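Long-range contacts in amino acid ABC transporter, binding protein (PDB 3VV5), which binds L-thialysine, also called (S)-2-aminoethyl-L-cysteine, as the periplasmic solute-binding protein of an ABC transporter for amino acid uptake: residues 83-88 and 146-151; 89-94 and 218-223. All blocks are in the same frame, centred on the assembly; numbering follows the deposited sequence.

Contact 1: 83-88 and 146-151; sequences SFDTLL and VQVGTT. With SLZ (L-thialysine), chain C.
No hydrogen bond joins 83-88 to 146-151; instead the Phe84 ring turns its edge to the backbone of the partner, with CE2 3.5 Å from Gly149 O and that oxygen in the ring plane. Arg109 also hydrogen-bonds to this carbonyl. CG of Phe84 is anti to the backbone N (chi1 178°), which carries the ring into the cleft between the two lobes of this solute-binding fold. Over one face lies the sulfur of L-thialysine, offset toward the rim, and CE1 comes within 3.2 Å of the ligand's CD. The Thr150 side chain runs about at right angles to that of Phe84, its CG2 3.9 Å from Phe84 CE2. Gln147, extended beyond CG, brings NE2 to 3.6 Å from Phe84 CB, while hydrogen bonds to Glu43 and Gln169 hold the amide. Residues 147-150 form a type II turn, in which the positive phi of Gly149 favours glycine, and a side chain there would probably press on Asp85 CB. Thr150 OG1 both accepts from Met153 N, capping the helix that follows, and donates to Gln147 O at 2.7 Å. At that helix start Thr151 N reaches the ligand O at 2.9 Å (162°), where the helix dipole would favour a carboxylate. With aromatic contact from one segment and a polar grip from the other, the ligand itself probably does much to hold the lobes closed.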
ATOM      1  N   SER A  83      12.257  -3.599   0.443  1.00 15.53           N
ATOM      2  CA  SER A  83      11.597  -3.758  -0.855  1.00 15.03           C
ATOM      3  C   SER A  83      10.206  -4.404  -0.706  1.00 14.13           C
ATOM      4  O   SER A  83      10.045  -5.380   0.039  1.00 14.22           O
ATOM      5  CB  SER A  83      12.504  -4.561  -1.799  1.00 15.59           C
ATOM      6  OG  SER A  83      11.908  -4.669  -3.082  1.00 20.27           O
ATOM      7  N   PHE A  84       9.195  -3.846  -1.388  1.00 13.55           N
ATOM      8  CA  PHE A  84       7.820  -4.299  -1.215  1.00 14.08           C
ATOM      9  C   PHE A  84       7.651  -5.826  -1.334  1.00 14.61           C
ATOM     10  O   PHE A  84       7.021  -6.444  -0.464  1.00 12.78           O
ATOM     11  CB  PHE A  84       6.841  -3.585  -2.172  1.00 13.18           C
ATOM     12  CG  PHE A  84       5.410  -4.065  -2.045  1.00 13.25           C
ATOM     13  CD1 PHE A  84       4.623  -3.697  -0.952  1.00 12.98           C
ATOM     14  CD2 PHE A  84       4.856  -4.913  -3.002  1.00 11.96           C
ATOM     15  CE1 PHE A  84       3.297  -4.155  -0.820  1.00 10.08           C
ATOM     16  CE2 PHE A  84       3.527  -5.383  -2.883  1.00 11.35           C
ATOM     17  CZ  PHE A  84       2.741  -5.000  -1.789  1.00 10.23           C
ATOM     18  N   ASP A  85       8.216  -6.408  -2.399  1.00 14.90           N
ATOM     19  CA  ASP A  85       8.001  -7.842  -2.706  1.00 16.15           C
ATOM     20  C   ASP A  85       8.607  -8.801  -1.675  1.00 16.12           C
ATOM     21  O   ASP A  85       8.358 -10.013  -1.704  1.00 15.80           O
ATOM     22  CB  ASP A  85       8.469  -8.196  -4.129  1.00 16.19           C
ATOM     23  CG  ASP A  85       9.993  -7.992  -4.350  1.00 17.30           C
ATOM     24  OD1 ASP A  85      10.656  -7.322  -3.548  1.00 21.39           O
ATOM     25  OD2 ASP A  85      10.516  -8.484  -5.372  1.00 20.04           O
ATOM     26  N   THR A  86       9.383  -8.247  -0.751  1.00 16.06           N
ATOM     27  CA  THR A  86      10.019  -9.048   0.289  1.00 15.90           C
ATOM     28  C   THR A  86       9.250  -9.049   1.605  1.00 15.78           C
ATOM     29  O   THR A  86       9.577  -9.834   2.508  1.00 16.25           O
ATOM     30  CB  THR A  86      11.441  -8.543   0.639  1.00 15.88           C
ATOM     31  OG1 THR A  86      11.360  -7.358   1.458  1.00 17.32           O
ATOM     32  CG2 THR A  86      12.273  -8.274  -0.618  1.00 16.83           C
ATOM     33  N   LEU A  87       8.250  -8.176   1.731  1.00 15.13           N
ATOM     34  CA  LEU A  87       7.672  -7.860   3.051  1.00 14.92           C
ATOM     35  C   LEU A  87       6.901  -9.008   3.703  1.00 14.42           C
ATOM     36  O   LEU A  87       7.122  -9.286   4.861  1.00 13.84           O
ATOM     37  CB  LEU A  87       6.798  -6.586   3.015  1.00 15.20           C
ATOM     38  CG  LEU A  87       7.503  -5.231   2.884  1.00 15.20           C
ATOM     39  CD1 LEU A  87       6.461  -4.156   2.632  1.00 13.82           C
ATOM     40  CD2 LEU A  87       8.357  -4.894   4.129  1.00 12.68           C
ATOM     41  N   LEU A  88       6.005  -9.668   2.969  1.00 14.41           N
ATOM     42  CA  LEU A  88       5.221 -10.747   3.577  1.00 14.46           C
ATOM     43  C   LEU A  88       6.103 -11.942   3.954  1.00 14.98           C
ATOM     44  O   LEU A  88       5.932 -12.541   5.018  1.00 14.70           O
ATOM     45  CB  LEU A  88       4.048 -11.171   2.691  1.00 14.36           C
ATOM     46  CG  LEU A  88       3.025 -10.060   2.388  1.00 14.10           C
ATOM     47  CD1 LEU A  88       1.860 -10.630   1.587  1.00 16.43           C
ATOM     48  CD2 LEU A  88       2.555  -9.345   3.676  1.00 11.30           C
ATOM     49  N   VAL A 146       3.862  -1.787 -14.332  1.00 14.28           N
ATOM     50  CA  VAL A 146       3.395  -2.084 -12.946  1.00 14.78           C
ATOM     51  C   VAL A 146       4.543  -2.414 -11.996  1.00 14.76           C
ATOM     52  O   VAL A 146       5.580  -2.964 -12.405  1.00 14.96           O
ATOM     53  CB  VAL A 146       2.448  -3.302 -12.911  1.00 14.69           C
ATOM     54  CG1 VAL A 146       1.136  -2.973 -13.558  1.00 14.77           C
ATOM     55  CG2 VAL A 146       3.098  -4.481 -13.613  1.00 16.47           C
ATOM     56  N   GLN A 147       4.341  -2.118 -10.714  1.00 15.07           N
ATOM     57  CA  GLN A 147       5.247  -2.583  -9.677  1.00 15.49           C
ATOM     58  C   GLN A 147       5.177  -4.106  -9.514  1.00 15.67           C
ATOM     59  O   GLN A 147       4.085  -4.677  -9.514  1.00 15.84           O
ATOM     60  CB  GLN A 147       4.927  -1.917  -8.332  1.00 15.31           C
ATOM     61  CG  GLN A 147       6.010  -2.193  -7.327  1.00 16.39           C
ATOM     62  CD  GLN A 147       5.806  -1.537  -5.991  1.00 17.56           C
ATOM     63  OE1 GLN A 147       4.739  -0.981  -5.694  1.00 16.96           O
ATOM     64  NE2 GLN A 147       6.840  -1.609  -5.152  1.00 18.40           N
ATOM     65  N   VAL A 148       6.339  -4.749  -9.350  1.00 15.63           N
ATOM     66  CA  VAL A 148       6.395  -6.196  -9.140  1.00 16.58           C
ATOM     67  C   VAL A 148       5.701  -6.604  -7.838  1.00 16.23           C
ATOM     68  O   VAL A 148       5.723  -5.868  -6.837  1.00 15.78           O
ATOM     69  CB  VAL A 148       7.861  -6.750  -9.160  1.00 17.45           C
ATOM     70  CG1 VAL A 148       8.680  -6.197  -7.986  1.00 17.40           C
ATOM     71  CG2 VAL A 148       7.866  -8.292  -9.183  1.00 19.36           C
ATOM     72  N   GLY A 149       5.055  -7.764  -7.879  1.00 15.89           N
ATOM     73  CA  GLY A 149       4.475  -8.374  -6.693  1.00 15.70           C
ATOM     74  C   GLY A 149       3.194  -7.700  -6.244  1.00 14.68           C
ATOM     75  O   GLY A 149       2.752  -7.914  -5.130  1.00 14.81           O
ATOM     76  N   THR A 150       2.599  -6.888  -7.111  1.00 14.70           N
ATOM     77  CA  THR A 150       1.393  -6.152  -6.742  1.00 14.58           C
ATOM     78  C   THR A 150       0.113  -6.708  -7.380  1.00 15.24           C
ATOM     79  O   THR A 150       0.134  -7.465  -8.373  1.00 15.11           O
ATOM     80  CB  THR A 150       1.490  -4.643  -7.087  1.00 14.33           C
ATOM     81  OG1 THR A 150       1.614  -4.477  -8.514  1.00 14.45           O
ATOM     82  CG2 THR A 150       2.664  -3.963  -6.369  1.00 11.32           C
ATOM     83  N   THR A 151      -1.012  -6.308  -6.811  1.00 14.83           N
ATOM     84  CA  THR A 151      -2.314  -6.579  -7.389  1.00 15.33           C
ATOM     85  C   THR A 151      -2.477  -5.874  -8.748  1.00 15.07           C
ATOM     86  O   THR A 151      -3.285  -6.291  -9.556  1.00 15.83           O
ATOM     87  CB  THR A 151      -3.430  -6.177  -6.410  1.00 15.15           C
ATOM     88  OG1 THR A 151      -3.276  -4.795  -6.084  1.00 15.91           O
ATOM     89  CG2 THR A 151      -3.267  -6.954  -5.103  1.00 15.60           C
TER
HETATM   90  N   SLZ C 300      -2.052  -2.124  -3.315  1.00 19.97           N
HETATM   91  CA  SLZ C 300      -0.768  -2.718  -3.749  0.50 21.04           C
HETATM   92  CB  SLZ C 300       0.372  -2.338  -2.764  0.50 19.98           C
HETATM   93  SG  SLZ C 300       1.630  -1.107  -3.258  0.50 25.00           S
HETATM   94  CD  SLZ C 300       2.559  -1.134  -1.682  0.50 14.53           C
HETATM   95  CE  SLZ C 300       3.871  -0.347  -1.618  0.50 13.26           C
HETATM   96  NZ  SLZ C 300       4.101   0.053  -0.220  0.50  3.19           N
HETATM   97  C   SLZ C 300      -0.967  -4.226  -3.625  1.00 20.32           C
HETATM   98  O   SLZ C 300      -0.270  -4.967  -4.335  0.50 19.65           O
HETATM   99  OXT SLZ C 300      -1.829  -4.616  -2.804  1.00 20.88           O

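Contact 2: 89-94 and 218-223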
ATOM      1  N   ILE A  89       7.071 -12.253   3.096  1.00 15.27           N
ATOM      2  CA  ILE A  89       8.027 -13.324   3.385  1.00 16.33           C
ATOM      3  C   ILE A  89       8.833 -13.022   4.641  1.00 16.20           C
ATOM      4  O   ILE A  89       8.916 -13.856   5.545  1.00 16.58           O
ATOM      5  CB  ILE A  89       8.916 -13.638   2.154  1.00 16.24           C
ATOM      6  CG1 ILE A  89       8.008 -14.211   1.059  1.00 18.11           C
ATOM      7  CG2 ILE A  89      10.024 -14.642   2.515  1.00 16.79           C
ATOM      8  CD1 ILE A  89       8.645 -14.344  -0.310  1.00 20.46           C
ATOM      9  N   GLN A  90       9.395 -11.821   4.730  1.00 15.86           N
ATOM     10  CA  GLN A  90      10.187 -11.476   5.901  1.00 16.73           C
ATOM     11  C   GLN A  90       9.356 -11.404   7.193  1.00 16.11           C
ATOM     12  O   GLN A  90       9.882 -11.666   8.264  1.00 15.68           O
ATOM     13  CB  GLN A  90      10.978 -10.182   5.705  1.00 16.37           C
ATOM     14  CG  GLN A  90      12.123 -10.328   4.682  1.00 20.39           C
ATOM     15  CD  GLN A  90      13.405  -9.594   5.097  1.00 23.42           C
ATOM     16  OE1 GLN A  90      14.509 -10.027   4.778  1.00 30.84           O
ATOM     17  NE2 GLN A  90      13.261  -8.506   5.807  1.00 26.15           N
ATOM     18  N   LEU A  91       8.082 -11.038   7.071  1.00 15.36           N
ATOM     19  CA  LEU A  91       7.162 -11.007   8.202  1.00 15.03           C
ATOM     20  C   LEU A  91       7.022 -12.414   8.776  1.00 15.67           C
ATOM     21  O   LEU A  91       7.131 -12.613   9.988  1.00 15.42           O
ATOM     22  CB  LEU A  91       5.785 -10.488   7.743  1.00 14.57           C
ATOM     23  CG  LEU A  91       4.575 -10.621   8.681  1.00 14.61           C
ATOM     24  CD1 LEU A  91       4.833  -9.861  10.001  1.00 13.04           C
ATOM     25  CD2 LEU A  91       3.307 -10.128   8.006  1.00 11.37           C
ATOM     26  N   ASN A  92       6.805 -13.377   7.881  1.00 16.92           N
ATOM     27  CA  ASN A  92       6.700 -14.784   8.261  1.00 18.46           C
ATOM     28  C   ASN A  92       7.973 -15.394   8.831  1.00 19.19           C
ATOM     29  O   ASN A  92       7.917 -16.426   9.491  1.00 19.48           O
ATOM     30  CB  ASN A  92       6.171 -15.626   7.098  1.00 18.13           C
ATOM     31  CG  ASN A  92       4.649 -15.673   7.046  1.00 19.10           C
ATOM     32  OD1 ASN A  92       3.974 -15.778   8.077  1.00 19.38           O
ATOM     33  ND2 ASN A  92       4.098 -15.599   5.840  1.00 17.90           N
ATOM     34  N   GLN A  93       9.117 -14.761   8.558  1.00 19.85           N
ATOM     35  CA  GLN A  93      10.397 -15.175   9.123  1.00 20.21           C
ATOM     36  C   GLN A  93      10.655 -14.487  10.459  1.00 20.11           C
ATOM     37  O   GLN A  93      11.618 -14.811  11.155  1.00 19.83           O
ATOM     38  CB  GLN A  93      11.535 -14.860   8.144  1.00 20.14           C
ATOM     39  CG  GLN A  93      11.424 -15.635   6.854  1.00 20.66           C
ATOM     40  CD  GLN A  93      12.539 -15.310   5.893  1.00 23.59           C
ATOM     41  OE1 GLN A  93      12.953 -14.157   5.776  1.00 24.97           O
ATOM     42  NE2 GLN A  93      13.031 -16.329   5.185  1.00 25.29           N
ATOM     43  N   GLY A  94       9.801 -13.531  10.810  1.00 19.52           N
ATOM     44  CA  GLY A  94       9.898 -12.872  12.106  1.00 19.31           C
ATOM     45  C   GLY A  94      10.803 -11.649  12.159  1.00 18.93           C
ATOM     46  O   GLY A  94      11.170 -11.206  13.234  1.00 18.72           O
ATOM     47  N   ALA A 218      -5.030  -3.912   4.133  1.00  9.61           N
ATOM     48  CA  ALA A 218      -4.922  -4.291   5.547  1.00  9.88           C
ATOM     49  C   ALA A 218      -3.487  -4.479   5.997  1.00 10.29           C
ATOM     50  O   ALA A 218      -2.578  -4.640   5.171  1.00  9.56           O
ATOM     51  CB  ALA A 218      -5.702  -5.578   5.828  1.00  9.76           C
ATOM     52  N   MET A 219      -3.325  -4.484   7.324  1.00 10.11           N
ATOM     53  CA  MET A 219      -2.072  -4.794   7.994  1.00 11.04           C
ATOM     54  C   MET A 219      -1.976  -6.300   8.036  1.00 11.07           C
ATOM     55  O   MET A 219      -2.988  -6.978   7.917  1.00 12.05           O
ATOM     56  CB  MET A 219      -2.080  -4.276   9.436  1.00 10.56           C
ATOM     57  CG  MET A 219      -1.942  -2.773   9.576  1.00 12.60           C
ATOM     58  SD  MET A 219      -2.270  -2.280  11.279  1.00 17.30           S
ATOM     59  CE  MET A 219      -4.071  -2.295  11.282  1.00 17.53           C
ATOM     60  N   ALA A 220      -0.762  -6.815   8.182  1.00 11.61           N
ATOM     61  CA  ALA A 220      -0.549  -8.258   8.179  1.00 12.57           C
ATOM     62  C   ALA A 220       0.346  -8.644   9.325  1.00 12.48           C
ATOM     63  O   ALA A 220       1.245  -7.904   9.730  1.00 13.11           O
ATOM     64  CB  ALA A 220       0.069  -8.742   6.835  1.00 12.84           C
ATOM     65  N   VAL A 221       0.081  -9.834   9.825  1.00 12.95           N
ATOM     66  CA  VAL A 221       0.813 -10.435  10.903  1.00 14.51           C
ATOM     67  C   VAL A 221       1.320 -11.790  10.356  1.00 14.66           C
ATOM     68  O   VAL A 221       0.778 -12.288   9.380  1.00 13.74           O
ATOM     69  CB  VAL A 221      -0.210 -10.502  12.051  1.00 14.80           C
ATOM     70  CG1 VAL A 221      -0.609 -11.893  12.433  1.00 15.26           C
ATOM     71  CG2 VAL A 221       0.131  -9.542  13.194  1.00 16.15           C
ATOM     72  N   ALA A 222       2.371 -12.365  10.942  1.00 15.61           N
ATOM     73  CA  ALA A 222       2.823 -13.707  10.544  1.00 16.42           C
ATOM     74  C   ALA A 222       1.680 -14.716  10.699  1.00 16.74           C
ATOM     75  O   ALA A 222       0.910 -14.627  11.648  1.00 16.55           O
ATOM     76  CB  ALA A 222       4.020 -14.136  11.384  1.00 16.39           C
ATOM     77  N   LYS A 223       1.568 -15.670   9.774  1.00 17.36           N
ATOM     78  CA  LYS A 223       0.429 -16.586   9.777  1.00 17.93           C
ATOM     79  C   LYS A 223       0.358 -17.293  11.137  1.00 18.25           C
ATOM     80  O   LYS A 223       1.373 -17.765  11.645  1.00 18.53           O
ATOM     81  CB  LYS A 223       0.513 -17.591   8.608  1.00 18.80           C
ATOM     82  CG  LYS A 223      -0.605 -18.657   8.557  1.00 18.46           C
ATOM     83  CD  LYS A 223      -2.011 -18.062   8.563  1.00 22.90           C
ATOM     84  CE  LYS A 223      -2.583 -17.889   7.172  1.00 22.05           C
ATOM     85  NZ  LYS A 223      -3.981 -17.382   7.175  1.00 23.04           N
TER
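Leu91 and Asn92, neighbours in the last turn of helix 87-92, meet the strand end by different means: one packs, the other bonds. The Leu91 fork lies against the backbone between Ala220 and Ala222, as CG anti to the backbone N (chi1 168°) directs it toward the strand. CD2 sits 3.5 Å from Ala220 O and 3.7 Å from Ala220 CB, whereas CD1 reaches Ala222 N at 3.6 Å. With an alanine here both branches are gone, which is likely to leave a gap between the helix and the peptide joining Val221 to Ala222. Asn92 extends the contact by one residue: its OD1 accepts from Lys223 N at 2.9 Å, nearly straight (164°), with the donor in the plane of the amide carbonyl. The methyl of Ala222 lies beside this pair, 3.7 Å from both Leu91 O and Asn92 OD1.

In the fold, helix 87-92 belongs to a beta-alpha-beta crossover: it connects the parallel strands 76-81 and 98-100, between which strand 37-42 runs. Strand 206-222 pairs antiparallel with 98-100, and Leu91 also touches Val99 there, so the leucine covers two neighbouring strands of the sheet.

Further out, the nitrogen of the Asn92 amide is held too, ND2 donating to Ala112 O; the two bonds together leave the side chain little freedom to turn. Lys223, bent at chi2 and chi3, leads its amine away from the helix to Ala110 O and to a salt bridge with Asp114. The helix itself finishes in a Schellman motif, in which Gly94 takes up positive phi and its N bonds back to Leu91 O at 2.9 Å.

Helix 87-92 and the residues leading into it serve both contacts: the preceding turn faces the ligand cleft in contact 1, and the last helical turn lies on its own lobe's sheet in contact 2. The two centres are 14 Å apart, and the sites meet where Leu88 CD2 packs on Ala220 CB at 4.1 Å. Contact 2 is the more buried, with aliphatic packing and one direct hydrogen bond within a lobe. Contact 1, only partly buried, spans two lobes and uses an aromatic edge, with L-thialysine as a third party. The same helix thus takes part in a contact within one lobe and in one between lobes that probably depends on the ligand.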